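Local structure of Lin2722 protein (Listeria innocua, 3DS8) at residues D97-S102 against W237-F242; I6-G11 against K21-L26; N28-S33 against K230-T235; P170-L175 against L201-S206; D213-E218 against Q223-T228. The protein is of unknown function but has an alpha/beta-hydrolase fold and a triad-like arrangement of residues consistent with a serine hydrolase. All coordinates share one frame; numbering follows the deposited sequence.

Contact 1: residues D97-S102 against W237-F242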
# COMPACT_ATOMS: atom_id res chain seq x y z
N ASP A 97 -0.12 -9.98 -1.18
CA ASP A 97 -0.77 -8.78 -0.66
C ASP A 97 0.31 -7.77 -0.27
O ASP A 97 1.46 -8.15 -0.10
CB ASP A 97 -1.59 -9.13 0.55
CG ASP A 97 -2.67 -10.10 0.24
OD1 ASP A 97 -3.20 -10.08 -0.87
OD2 ASP A 97 -3.02 -10.86 1.16
N GLY A 98 -0.00 -6.49 -0.26
CA GLY A 98 0.97 -5.48 0.12
C GLY A 98 0.38 -4.38 0.98
O GLY A 98 -0.76 -4.01 0.79
N VAL A 99 1.17 -3.91 1.93
CA VAL A 99 0.84 -2.78 2.75
C VAL A 99 1.97 -1.80 2.57
O VAL A 99 3.13 -2.14 2.79
CB VAL A 99 0.76 -3.14 4.23
CG1 VAL A 99 0.32 -1.89 5.04
CG2 VAL A 99 -0.20 -4.31 4.47
N GLY A 100 1.64 -0.56 2.21
CA GLY A 100 2.64 0.47 2.03
C GLY A 100 2.35 1.77 2.76
O GLY A 100 1.23 2.30 2.67
N HIS A 101 3.29 2.25 3.55
CA HIS A 101 3.14 3.55 4.21
C HIS A 101 3.58 4.61 3.21
O HIS A 101 4.70 4.55 2.70
CB HIS A 101 4.01 3.54 5.46
CG HIS A 101 4.02 4.81 6.24
ND1 HIS A 101 2.91 5.63 6.42
CD2 HIS A 101 5.03 5.39 6.93
CE1 HIS A 101 3.27 6.66 7.18
NE2 HIS A 101 4.54 6.53 7.50
N SER A 102 2.71 5.58 2.99
CA SER A 102 2.99 6.79 2.22
C SER A 102 3.55 6.47 0.83
O SER A 102 2.85 5.85 0.04
CB SER A 102 3.84 7.77 3.06
OG SER A 102 3.72 9.07 2.46
N TRP A 237 -7.87 -6.58 9.62
CA TRP A 237 -9.22 -6.91 9.13
C TRP A 237 -9.22 -7.11 7.63
O TRP A 237 -9.78 -8.08 7.14
CB TRP A 237 -10.22 -5.82 9.52
CG TRP A 237 -11.54 -5.98 8.83
CD1 TRP A 237 -12.52 -6.81 9.18
CD2 TRP A 237 -11.98 -5.29 7.69
NE1 TRP A 237 -13.57 -6.71 8.30
CE2 TRP A 237 -13.27 -5.77 7.38
CE3 TRP A 237 -11.43 -4.30 6.88
CZ2 TRP A 237 -13.98 -5.32 6.30
CZ3 TRP A 237 -12.16 -3.85 5.82
CH2 TRP A 237 -13.43 -4.35 5.56
N PHE A 238 -8.60 -6.18 6.89
CA PHE A 238 -8.62 -6.27 5.44
C PHE A 238 -7.85 -7.48 4.93
O PHE A 238 -8.27 -8.19 4.02
CB PHE A 238 -8.04 -4.99 4.88
CG PHE A 238 -8.28 -4.79 3.42
CD1 PHE A 238 -9.57 -4.56 2.95
CD2 PHE A 238 -7.22 -4.79 2.52
CE1 PHE A 238 -9.79 -4.27 1.59
CE2 PHE A 238 -7.42 -4.51 1.19
CZ PHE A 238 -8.70 -4.25 0.72
N LEU A 239 -6.72 -7.77 5.59
CA LEU A 239 -5.86 -8.88 5.17
C LEU A 239 -6.38 -10.23 5.57
O LEU A 239 -6.16 -11.20 4.85
CB LEU A 239 -4.42 -8.71 5.70
CG LEU A 239 -3.57 -7.53 5.22
CD1 LEU A 239 -2.24 -7.46 6.04
CD2 LEU A 239 -3.33 -7.61 3.70
N GLU A 240 -7.05 -10.33 6.71
CA GLU A 240 -7.36 -11.63 7.27
C GLU A 240 -8.83 -11.95 7.40
O GLU A 240 -9.16 -13.10 7.54
CB GLU A 240 -6.66 -11.79 8.62
CG GLU A 240 -5.13 -11.74 8.52
CD GLU A 240 -4.51 -12.75 7.58
OE1 GLU A 240 -5.05 -13.85 7.46
OE2 GLU A 240 -3.45 -12.40 6.98
N LYS A 241 -9.70 -10.95 7.38
CA LYS A 241 -11.15 -11.14 7.64
C LYS A 241 -12.01 -10.76 6.46
O LYS A 241 -12.99 -11.47 6.15
CB LYS A 241 -11.58 -10.34 8.87
CG LYS A 241 -10.89 -10.77 10.14
CD LYS A 241 -11.18 -12.21 10.45
CE LYS A 241 -10.75 -12.63 11.84
NZ LYS A 241 -11.37 -13.91 12.21
N PHE A 242 -11.65 -9.68 5.78
CA PHE A 242 -12.41 -9.20 4.64
C PHE A 242 -12.30 -10.18 3.46
O PHE A 242 -11.20 -10.50 3.00
CB PHE A 242 -11.94 -7.82 4.20
CG PHE A 242 -12.66 -7.31 2.96
CD1 PHE A 242 -13.98 -7.00 3.01
CD2 PHE A 242 -11.98 -7.19 1.75
CE1 PHE A 242 -14.66 -6.55 1.87
CE2 PHE A 242 -12.65 -6.75 0.60
CZ PHE A 242 -13.99 -6.42 0.67
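L239 CD1 meets V99 CG2 at 4.1 Å, the apolar pair of this contact, while L239 CD2 has D97 CB as a van der Waals neighbour at 3.9 Å. The two methyls of one leucine thus divide between alternate residues of the strand: D97 points at the helix, and V99 reaches it through CG2 from the side. V99 turns CG2 to the helix because CG1 stands anti to the backbone N (chi1 -177°). No hydrogen bond crosses between 97-102 and 237-242. In the alpha/beta-hydrolase fold this is helix 229-240 lying against the central parallel strand 95-101, which runs on into S102, the serine of a GxSxG pattern that resembles a nucleophile elbow. The polar interactions run past the interface. The D97 and L239 side chains lie alongside, pointing opposite ways, with D97 OD2 4.1 Å from L239 CD2; that oxygen forms salt bridges with R59 and R125, while OD1 accepts from K126 N. E240 OE2 is 6.0 Å from D97 OD2, and these like charges share R59, which probably offsets their repulsion. W237 O accepts from both K241 N and F242 N, the latter at 2.8 Å.

Contact 2: residues I6-G11 against K21-L26. With SO4 (sulfate ion), chain C.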
# COMPACT_ATOMS: atom_id res chain seq x y z
N ILE A 6 2.68 -11.37 2.46
CA ILE A 6 2.30 -9.98 2.69
C ILE A 6 3.57 -9.14 2.66
O ILE A 6 4.43 -9.29 3.52
CB ILE A 6 1.63 -9.82 4.04
CG1 ILE A 6 0.39 -10.74 4.17
CG2 ILE A 6 1.38 -8.28 4.29
CD1 ILE A 6 -0.08 -10.90 5.62
N ILE A 7 3.71 -8.30 1.63
CA ILE A 7 4.87 -7.40 1.52
C ILE A 7 4.57 -6.09 2.26
O ILE A 7 3.54 -5.45 2.05
CB ILE A 7 5.29 -7.16 0.08
CG1 ILE A 7 6.63 -6.44 0.00
CG2 ILE A 7 4.34 -6.32 -0.71
CD1 ILE A 7 7.31 -6.67 -1.29
N LEU A 8 5.49 -5.69 3.13
CA LEU A 8 5.41 -4.43 3.90
C LEU A 8 6.44 -3.46 3.36
O LEU A 8 7.66 -3.74 3.33
CB LEU A 8 5.68 -4.65 5.39
CG LEU A 8 4.75 -5.68 6.04
CD1 LEU A 8 5.16 -5.86 7.54
CD2 LEU A 8 3.25 -5.36 5.84
N ILE A 9 5.97 -2.28 2.96
CA ILE A 9 6.82 -1.27 2.32
C ILE A 9 6.75 0.06 3.07
O ILE A 9 5.66 0.60 3.26
CB ILE A 9 6.51 -1.06 0.83
CG1 ILE A 9 6.56 -2.39 0.09
CG2 ILE A 9 7.50 -0.06 0.25
CD1 ILE A 9 6.39 -2.28 -1.41
N HIS A 10 7.92 0.55 3.45
CA HIS A 10 8.09 1.80 4.18
C HIS A 10 7.79 3.04 3.31
O HIS A 10 7.65 2.94 2.09
CB HIS A 10 9.52 1.86 4.75
CG HIS A 10 10.60 1.79 3.71
ND1 HIS A 10 10.99 2.89 2.97
CD2 HIS A 10 11.32 0.75 3.24
CE1 HIS A 10 11.96 2.53 2.15
NE2 HIS A 10 12.18 1.24 2.29
N GLY A 11 7.72 4.18 4.00
CA GLY A 11 7.63 5.51 3.41
C GLY A 11 9.01 6.06 3.13
O GLY A 11 10.04 5.44 3.46
N LYS A 21 5.96 -2.56 13.84
CA LYS A 21 4.91 -2.62 14.86
C LYS A 21 3.79 -3.51 14.32
O LYS A 21 3.32 -4.44 15.02
CB LYS A 21 4.40 -1.26 15.26
CG LYS A 21 3.39 -1.31 16.41
CD LYS A 21 2.86 0.05 16.76
CE LYS A 21 1.86 0.03 17.94
NZ LYS A 21 1.30 1.38 18.27
N MSE A 22 3.37 -3.20 13.11
CA MSE A 22 2.39 -4.01 12.40
C MSE A 22 2.81 -5.47 12.26
O MSE A 22 2.05 -6.39 12.60
CB MSE A 22 2.16 -3.45 11.00
CG MSE A 22 1.13 -4.23 10.27
SE MSE A 22 0.88 -3.35 8.54
CE MSE A 22 -0.09 -1.73 9.17
N ALA A 23 4.02 -5.69 11.76
CA ALA A 23 4.50 -7.05 11.58
C ALA A 23 4.50 -7.84 12.88
O ALA A 23 4.10 -9.03 12.89
CB ALA A 23 5.87 -7.06 10.92
N ASP A 24 4.98 -7.23 13.95
CA ASP A 24 5.04 -7.90 15.25
C ASP A 24 3.63 -8.26 15.74
O ASP A 24 3.43 -9.31 16.31
CB ASP A 24 5.76 -7.03 16.30
CG ASP A 24 7.30 -7.00 16.12
OD1 ASP A 24 7.84 -7.75 15.26
OD2 ASP A 24 7.95 -6.21 16.86
N GLN A 25 2.66 -7.37 15.54
CA GLN A 25 1.30 -7.67 15.90
C GLN A 25 0.75 -8.87 15.08
O GLN A 25 0.13 -9.78 15.64
CB GLN A 25 0.41 -6.44 15.79
CG GLN A 25 0.52 -5.51 16.98
CD GLN A 25 -0.50 -4.39 16.96
OE1 GLN A 25 -0.12 -3.23 16.78
NE2 GLN A 25 -1.78 -4.72 17.05
N LEU A 26 0.99 -8.89 13.79
CA LEU A 26 0.53 -10.00 12.95
C LEU A 26 1.19 -11.32 13.35
O LEU A 26 0.51 -12.36 13.38
CB LEU A 26 0.81 -9.72 11.48
CG LEU A 26 0.02 -8.59 10.85
CD1 LEU A 26 0.56 -8.33 9.43
CD2 LEU A 26 -1.48 -8.86 10.83
S SO4 C . 8.38 5.31 7.57
O1 SO4 C . 7.72 4.27 7.02
O2 SO4 C . 7.50 6.29 8.27
O3 SO4 C . 9.33 4.81 8.59
O4 SO4 C . 9.13 6.07 6.52
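In the strand-to-helix (beta-alpha) unit that begins the alpha/beta-hydrolase fold, strand 6-9 packs on helix 20-30, and L8 is the side chain that joins them. Its CD1 touches A23 CB at 3.7 Å, and its CD2 reaches the selenium of selenomethionine M22 at 4.1 Å. One leucine therefore straddles two successive residues of the helix. M22 leaves with CG anti to the backbone N (chi1 -178°), stays extended to the selenium and bends only at chi3 (-72°), which lays its end obliquely across L8. All three touching residues are buried, and no hydrogen bond links the segments.

Strand 6-9 sits between strands 61-66 and 95-101, and the chain beyond its end, H10-G11, meets a sulfate, probably from the crystallisation liquor. G11 N donates to its O1 at 3.0 Å in a nearly straight bond (172°), consistent with an oxyanion-hole-like position, and S18 OG also bonds the ion. H10 ND1 donates to G11 O at 2.8 Å, the acceptor lying in the ring plane but the donor standing above the carbonyl plane. H10 NE2 accepts from F66 N, so the two nitrogens play opposite parts and hold the imidazole's rotation.

Contact 3: residues N28-S33 against K230-T235. With SO4 (sulfate ion), chain E.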
# COMPACT_ATOMS: atom_id res chain seq x y z
N ASN A 28 2.83 -11.97 16.44
CA ASN A 28 2.95 -12.29 17.86
C ASN A 28 1.62 -12.27 18.59
O ASN A 28 1.44 -12.98 19.58
CB ASN A 28 3.94 -11.33 18.57
CG ASN A 28 5.36 -11.43 18.03
OD1 ASN A 28 5.73 -12.37 17.32
ND2 ASN A 28 6.17 -10.39 18.32
N GLU A 29 0.71 -11.42 18.15
CA GLU A 29 -0.57 -11.24 18.82
C GLU A 29 -1.73 -11.79 18.05
O GLU A 29 -2.45 -12.64 18.55
CB GLU A 29 -0.76 -9.78 19.14
CG GLU A 29 0.18 -9.41 20.27
CD GLU A 29 -0.07 -8.08 20.75
OE1 GLU A 29 0.65 -7.16 20.28
OE2 GLU A 29 -1.01 -7.97 21.58
N TYR A 30 -1.90 -11.34 16.82
CA TYR A 30 -2.90 -11.96 15.95
C TYR A 30 -2.47 -13.39 15.61
O TYR A 30 -3.31 -14.29 15.58
CB TYR A 30 -3.10 -11.19 14.69
CG TYR A 30 -3.73 -9.84 14.85
CD1 TYR A 30 -5.09 -9.75 15.15
CD2 TYR A 30 -3.00 -8.68 14.68
CE1 TYR A 30 -5.70 -8.52 15.27
CE2 TYR A 30 -3.63 -7.42 14.78
CZ TYR A 30 -4.98 -7.37 15.06
OH TYR A 30 -5.61 -6.14 15.19
N ARG A 31 -1.16 -13.57 15.39
CA ARG A 31 -0.55 -14.84 15.02
C ARG A 31 -1.21 -15.38 13.77
O ARG A 31 -1.42 -16.60 13.64
CB ARG A 31 -0.59 -15.85 16.18
CG ARG A 31 0.26 -15.41 17.31
CD ARG A 31 0.40 -16.44 18.39
NE ARG A 31 -0.79 -16.63 19.21
CZ ARG A 31 -1.10 -15.95 20.30
NH1 ARG A 31 -0.36 -14.94 20.73
NH2 ARG A 31 -2.16 -16.29 20.99
N SER A 32 -1.47 -14.46 12.82
CA SER A 32 -2.02 -14.81 11.50
C SER A 32 -0.90 -15.05 10.48
O SER A 32 -1.15 -15.66 9.42
CB SER A 32 -2.95 -13.71 10.99
OG SER A 32 -2.39 -12.42 11.17
N SER A 33 0.29 -14.56 10.80
CA SER A 33 1.51 -14.84 10.02
C SER A 33 2.48 -15.52 10.95
O SER A 33 2.53 -15.17 12.12
CB SER A 33 2.14 -13.57 9.46
OG SER A 33 1.33 -12.91 8.51
N LYS A 230 -5.71 1.94 15.18
CA LYS A 230 -6.75 1.79 14.17
C LYS A 230 -6.20 1.32 12.81
O LYS A 230 -6.87 0.55 12.11
CB LYS A 230 -7.51 3.09 13.96
CG LYS A 230 -8.58 3.01 12.89
CD LYS A 230 -9.68 1.91 13.21
CE LYS A 230 -10.92 2.06 12.28
NZ LYS A 230 -11.99 1.01 12.60
N SER A 231 -5.06 1.88 12.39
CA SER A 231 -4.42 1.45 11.16
C SER A 231 -4.12 -0.04 11.18
O SER A 231 -4.42 -0.77 10.23
CB SER A 231 -3.11 2.22 10.84
OG SER A 231 -3.45 3.50 10.36
N ILE A 232 -3.54 -0.48 12.26
CA ILE A 232 -3.17 -1.90 12.37
C ILE A 232 -4.41 -2.81 12.43
O ILE A 232 -4.47 -3.87 11.74
CB ILE A 232 -2.21 -2.14 13.54
CG1 ILE A 232 -0.90 -1.39 13.23
CG2 ILE A 232 -1.96 -3.65 13.69
CD1 ILE A 232 0.07 -1.26 14.42
N GLU A 233 -5.40 -2.41 13.19
CA GLU A 233 -6.67 -3.16 13.27
C GLU A 233 -7.35 -3.24 11.90
O GLU A 233 -7.81 -4.32 11.48
CB GLU A 233 -7.62 -2.52 14.28
CG GLU A 233 -7.10 -2.57 15.70
CD GLU A 233 -7.60 -1.38 16.56
OE1 GLU A 233 -8.68 -0.80 16.28
OE2 GLU A 233 -6.89 -1.03 17.53
N LYS A 234 -7.40 -2.11 11.19
CA LYS A 234 -8.10 -2.10 9.89
C LYS A 234 -7.35 -2.95 8.85
O LYS A 234 -7.96 -3.65 8.05
CB LYS A 234 -8.33 -0.67 9.44
CG LYS A 234 -9.37 -0.55 8.32
CD LYS A 234 -10.78 -0.70 8.79
CE LYS A 234 -11.76 -0.66 7.61
NZ LYS A 234 -13.19 -0.92 8.00
N THR A 235 -6.01 -2.87 8.90
CA THR A 235 -5.16 -3.61 8.03
C THR A 235 -5.30 -5.11 8.29
O THR A 235 -5.46 -5.91 7.37
CB THR A 235 -3.67 -3.11 8.13
OG1 THR A 235 -3.61 -1.75 7.67
CG2 THR A 235 -2.77 -3.93 7.25
S SO4 E . -3.45 -18.99 18.63
O1 SO4 E . -4.55 -18.29 17.94
O2 SO4 E . -3.49 -18.63 20.05
O3 SO4 E . -3.58 -20.47 18.58
O4 SO4 E . -2.17 -18.66 17.96
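Two helices on the same side of the alpha/beta-hydrolase sheet, 20-30 and 229-240, meet here; between 28-33 and 230-235 Y30 makes the contact, beside those of K21, M22 and Q25 with the same helix. Its hydroxyl comes to rest beside the second helix, OH lying 3.7 Å from E233 CA and 3.9 Å from E233 CG. Next to the hydroxyl-bearing carbon, Y30 CE2 meets I232 CG2 at 4.3 Å, the methyl sitting at the ring edge near its plane. The side chains of Y30 and E233 cross at about a right angle, with the ring and carboxylate planes 63° apart. Y30 is also stacked with Y236, one turn further along the same helix.

After Y30 the chain leaves the helix at R31, whose phi is positive. R31 meets a sulfate, probably from the crystallisation liquor, with one edge of the guanidinium: NE donates to O4 at 2.8 Å and NH2 to O2 at 2.9 Å. R31 NH1 turns back to N28 O at 2.9 Å, a more bent bond (140°). R31 thus bonds the anion and its own segment, and 28-33 meets 230-235 through van der Waals contact without a hydrogen bond.

Contact 4: residues P170-L175 against L201-S206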
# COMPACT_ATOMS: atom_id res chain seq x y z
N PRO A 170 -8.62 -7.36 -12.14
CA PRO A 170 -10.00 -7.24 -11.72
C PRO A 170 -10.26 -7.88 -10.36
O PRO A 170 -11.34 -7.70 -9.84
CB PRO A 170 -10.76 -7.99 -12.80
CG PRO A 170 -9.80 -8.88 -13.41
CD PRO A 170 -8.45 -8.32 -13.24
N ASP A 171 -9.29 -8.61 -9.80
CA ASP A 171 -9.42 -9.15 -8.44
C ASP A 171 -8.76 -8.29 -7.36
O ASP A 171 -8.78 -8.66 -6.17
CB ASP A 171 -8.88 -10.58 -8.38
CG ASP A 171 -9.65 -11.50 -9.30
OD1 ASP A 171 -10.89 -11.43 -9.30
OD2 ASP A 171 -9.00 -12.25 -10.05
N LEU A 172 -8.17 -7.17 -7.75
CA LEU A 172 -7.47 -6.28 -6.80
C LEU A 172 -8.45 -5.79 -5.73
O LEU A 172 -9.60 -5.46 -6.02
CB LEU A 172 -6.84 -5.09 -7.49
CG LEU A 172 -5.85 -4.24 -6.65
CD1 LEU A 172 -4.57 -4.99 -6.41
CD2 LEU A 172 -5.57 -2.86 -7.27
N GLU A 173 -7.98 -5.71 -4.49
CA GLU A 173 -8.80 -5.18 -3.38
C GLU A 173 -7.95 -4.11 -2.70
O GLU A 173 -6.81 -4.36 -2.33
CB GLU A 173 -9.15 -6.30 -2.39
CG GLU A 173 -9.97 -7.41 -3.00
CD GLU A 173 -10.31 -8.54 -2.04
OE1 GLU A 173 -9.72 -8.54 -0.95
OE2 GLU A 173 -11.22 -9.38 -2.35
N VAL A 174 -8.50 -2.92 -2.58
CA VAL A 174 -7.74 -1.74 -2.17
C VAL A 174 -8.34 -1.14 -0.93
O VAL A 174 -9.56 -0.92 -0.87
CB VAL A 174 -7.66 -0.69 -3.31
CG1 VAL A 174 -6.99 0.56 -2.80
CG2 VAL A 174 -6.94 -1.24 -4.52
N LEU A 175 -7.50 -0.88 0.07
CA LEU A 175 -7.89 -0.16 1.27
C LEU A 175 -7.02 1.08 1.36
O LEU A 175 -5.77 0.99 1.37
CB LEU A 175 -7.67 -1.02 2.54
CG LEU A 175 -7.79 -0.29 3.88
CD1 LEU A 175 -9.19 0.27 4.06
CD2 LEU A 175 -7.38 -1.30 5.04
N LEU A 201 -10.96 8.03 -7.33
CA LEU A 201 -11.17 8.45 -8.71
C LEU A 201 -10.69 7.46 -9.77
O LEU A 201 -10.93 7.69 -10.97
CB LEU A 201 -10.54 9.82 -8.92
CG LEU A 201 -11.03 10.89 -7.91
CD1 LEU A 201 -10.49 12.19 -8.27
CD2 LEU A 201 -12.56 10.96 -7.80
N PHE A 202 -10.08 6.36 -9.36
CA PHE A 202 -9.61 5.38 -10.32
C PHE A 202 -9.73 3.92 -9.88
O PHE A 202 -9.77 3.03 -10.75
CB PHE A 202 -8.18 5.73 -10.82
CG PHE A 202 -7.09 5.66 -9.78
CD1 PHE A 202 -6.34 4.51 -9.63
CD2 PHE A 202 -6.76 6.76 -9.00
CE1 PHE A 202 -5.34 4.43 -8.72
CE2 PHE A 202 -5.75 6.68 -8.08
CZ PHE A 202 -5.03 5.52 -7.93
N MSE A 203 -9.86 3.65 -8.58
CA MSE A 203 -9.98 2.27 -8.16
C MSE A 203 -11.41 1.68 -8.25
O MSE A 203 -11.58 0.54 -8.71
CB MSE A 203 -9.37 2.06 -6.79
CG MSE A 203 -7.89 2.27 -6.80
SE MSE A 203 -7.02 0.89 -7.96
CE MSE A 203 -5.19 1.04 -7.23
N PRO A 204 -12.44 2.43 -7.82
CA PRO A 204 -13.79 1.87 -7.96
C PRO A 204 -14.13 1.43 -9.39
O PRO A 204 -13.89 2.18 -10.31
CB PRO A 204 -14.70 3.04 -7.55
CG PRO A 204 -13.82 3.88 -6.63
CD PRO A 204 -12.44 3.74 -7.13
N GLY A 205 -14.67 0.23 -9.58
CA GLY A 205 -15.08 -0.23 -10.91
C GLY A 205 -13.91 -0.80 -11.73
O GLY A 205 -14.14 -1.35 -12.85
N SER A 206 -12.69 -0.59 -11.24
CA SER A 206 -11.48 -1.22 -11.80
C SER A 206 -11.10 -2.39 -10.88
O SER A 206 -10.97 -3.54 -11.29
CB SER A 206 -10.35 -0.18 -11.86
OG SER A 206 -10.79 1.02 -12.52
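The one aromatic ring here, that of F202, stands aside from the interface: it meets F161, the two planes about 25° apart, and also touches T109 and E113 of helix 103-114. Its neighbour M203, a selenomethionine, turns instead to the other segment. The contact belongs to the alpha/beta-hydrolase sheet, where the start of strand 173-180 is covered by the loop that leads from helix 193-196 to strand 209-216.

M203 is the centre of the packing. Its CE lies 3.9 Å from L172 CD2 and 4.0 Å from V174 CG2, and the selenium is itself 4.0 Å from V174 CG2, so the end of the chain fits against one methyl from each of two alternate residues. A bend at chi2 (-64°) folds the selenium and its methyl over toward them. The L172 side chain runs obliquely to that of M203, whereas V174 meets it at about a right angle. T109 and Y210 also touch M203, and A112 touches L172, placing this apolar cluster between helix 103-114 and strand 209-216.

At the start of 170-175 and the end of 201-206, the two backbones draw together at P170 and S206, whose CA atoms are 6.2 Å apart. P170 CA comes within 3.8 Å of S206 O, without any hydrogen bond across the segments. Within the loop, S206 N bonds M203 O at 3.0 Å, and S206 OG donates a hydrogen bond to F202 O at 2.9 Å, nearly along the C=O axis.

Contact 5: residues D213-E218 against Q223-T228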
# COMPACT_ATOMS: atom_id res chain seq x y z
N ASP A 213 -10.85 4.50 4.85
CA ASP A 213 -10.96 4.62 6.32
C ASP A 213 -10.22 5.89 6.70
O ASP A 213 -9.05 6.03 6.37
CB ASP A 213 -10.26 3.43 7.01
CG ASP A 213 -9.78 3.72 8.52
OD1 ASP A 213 -10.66 3.55 9.35
OD2 ASP A 213 -8.54 4.10 8.88
N ILE A 214 -10.93 6.85 7.27
CA ILE A 214 -10.30 8.10 7.73
C ILE A 214 -10.15 8.06 9.24
O ILE A 214 -11.12 7.75 9.96
CB ILE A 214 -11.14 9.32 7.37
CG1 ILE A 214 -11.35 9.41 5.86
CG2 ILE A 214 -10.48 10.62 7.93
CD1 ILE A 214 -12.29 10.53 5.46
N GLN A 215 -8.96 8.33 9.74
CA GLN A 215 -8.74 8.49 11.14
C GLN A 215 -8.57 9.99 11.45
O GLN A 215 -7.84 10.69 10.77
CB GLN A 215 -7.50 7.74 11.64
CG GLN A 215 -7.60 6.25 11.57
CD GLN A 215 -6.23 5.61 11.65
OE1 GLN A 215 -5.43 5.92 12.57
NE2 GLN A 215 -5.95 4.70 10.72
N VAL A 216 -9.23 10.44 12.50
CA VAL A 216 -9.21 11.87 12.83
C VAL A 216 -8.56 12.12 14.18
O VAL A 216 -8.80 11.39 15.17
CB VAL A 216 -10.62 12.50 12.81
CG1 VAL A 216 -10.54 14.03 12.97
CG2 VAL A 216 -11.36 12.15 11.51
N GLY A 217 -7.77 13.17 14.23
CA GLY A 217 -7.17 13.60 15.48
C GLY A 217 -5.67 13.79 15.41
O GLY A 217 -5.00 13.41 14.46
N GLU A 218 -5.14 14.41 16.46
CA GLU A 218 -3.73 14.66 16.55
C GLU A 218 -2.91 13.41 16.44
O GLU A 218 -1.78 13.47 15.95
CB GLU A 218 -3.38 15.44 17.82
CG GLU A 218 -3.60 14.73 19.12
CD GLU A 218 -3.21 15.59 20.32
OE1 GLU A 218 -2.75 16.75 20.14
OE2 GLU A 218 -3.39 15.10 21.46
N GLN A 223 3.65 10.73 10.03
CA GLN A 223 4.90 10.04 10.29
C GLN A 223 4.69 8.66 10.97
O GLN A 223 5.49 7.73 10.76
CB GLN A 223 5.80 10.93 11.17
CG GLN A 223 6.38 12.13 10.44
CD GLN A 223 5.48 13.41 10.33
OE1 GLN A 223 4.29 13.42 10.66
NE2 GLN A 223 6.13 14.51 9.86
N THR A 224 3.62 8.56 11.75
CA THR A 224 3.32 7.36 12.52
C THR A 224 1.96 6.72 12.18
O THR A 224 1.42 5.88 12.94
CB THR A 224 3.46 7.66 14.02
OG1 THR A 224 2.68 8.80 14.40
CG2 THR A 224 4.94 7.95 14.33
N LEU A 225 1.37 7.11 11.07
CA LEU A 225 0.02 6.66 10.75
C LEU A 225 -0.08 5.12 10.56
O LEU A 225 -1.09 4.50 10.84
CB LEU A 225 -0.51 7.40 9.50
CG LEU A 225 -1.98 7.16 9.14
CD1 LEU A 225 -2.93 7.62 10.24
CD2 LEU A 225 -2.29 7.86 7.76
N HIS A 226 1.00 4.53 10.07
CA HIS A 226 1.15 3.05 9.95
C HIS A 226 1.35 2.32 11.30
O HIS A 226 1.40 1.08 11.31
CB HIS A 226 2.31 2.74 9.04
CG HIS A 226 3.62 3.19 9.57
ND1 HIS A 226 3.89 4.50 9.89
CD2 HIS A 226 4.75 2.50 9.84
CE1 HIS A 226 5.12 4.59 10.35
NE2 HIS A 226 5.67 3.39 10.36
N GLU A 227 1.38 3.08 12.40
CA GLU A 227 1.53 2.53 13.75
C GLU A 227 0.31 2.73 14.65
O GLU A 227 0.32 2.29 15.80
CB GLU A 227 2.72 3.14 14.45
CG GLU A 227 4.03 2.75 13.74
CD GLU A 227 5.29 3.20 14.44
OE1 GLU A 227 5.27 4.32 15.00
OE2 GLU A 227 6.32 2.44 14.43
N THR A 228 -0.71 3.39 14.16
CA THR A 228 -1.85 3.67 15.01
C THR A 228 -2.58 2.36 15.25
O THR A 228 -2.64 1.47 14.36
CB THR A 228 -2.82 4.72 14.47
OG1 THR A 228 -3.45 4.23 13.30
CG2 THR A 228 -2.13 6.06 14.19
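Q215 reaches from strand 209-216 of the alpha/beta-hydrolase sheet to T228, the N-cap residue of helix 229-240. From CB, the chain goes to CG, set anti to the carbonyl carbon, and runs on extended to the amide. On the way CG packs against K230 CG of the helix. At the amide, CD lies 4.1 Å from L225 CD1, and OE1 is 3.8 Å from that same methyl. OE1 accepts from T228 OG1 at 2.7 Å, with a C=O...donor angle of 121° and the donor tilted somewhat from the carbonyl plane. NE2 donates to D213 OD2 at 3.2 Å, a nearly straight bond (164°) that lies in the amide plane, and it is also hydrogen-bonded to S231 OG. Bonds at both amide ends therefore settle which way the flat group faces.

T228 OG1 sits between the backbone N and the carbonyl carbon (chi1 65°). From there it donates to Q215 OE1 and accepts from S231 N, capping the helix. S231 OG is in turn bonded to L225 O, which ties the preceding turn to the same network. Beyond it H226, stacked on H101, has E227 CG over the centre of one ring face, 3.8 Å above its plane.

Overall arrangement
From the N terminus, contact 2 closes first, a short loop between strand 6-9 and helix 20-30. The end of that helix then opens contact 3, whose partner, helix 229-240, lies almost 200 residues later. Strand 95-101 opens contact 1 within that span and packs on the end of the same helix, so contacts 1 and 3 cross. Contacts 4 and 5 follow in series, both enclosed by contacts 1 and 3: the former ties strand 173-180 to the loop before strand 209-216, the latter that strand to the turn leading into helix 229-240. Neighbouring strands 6-9 and 95-101 join contacts 1 and 2 by probable backbone hydrogen bonds, whereas contacts 2 and 4, with centres about 22 Å apart, do not touch.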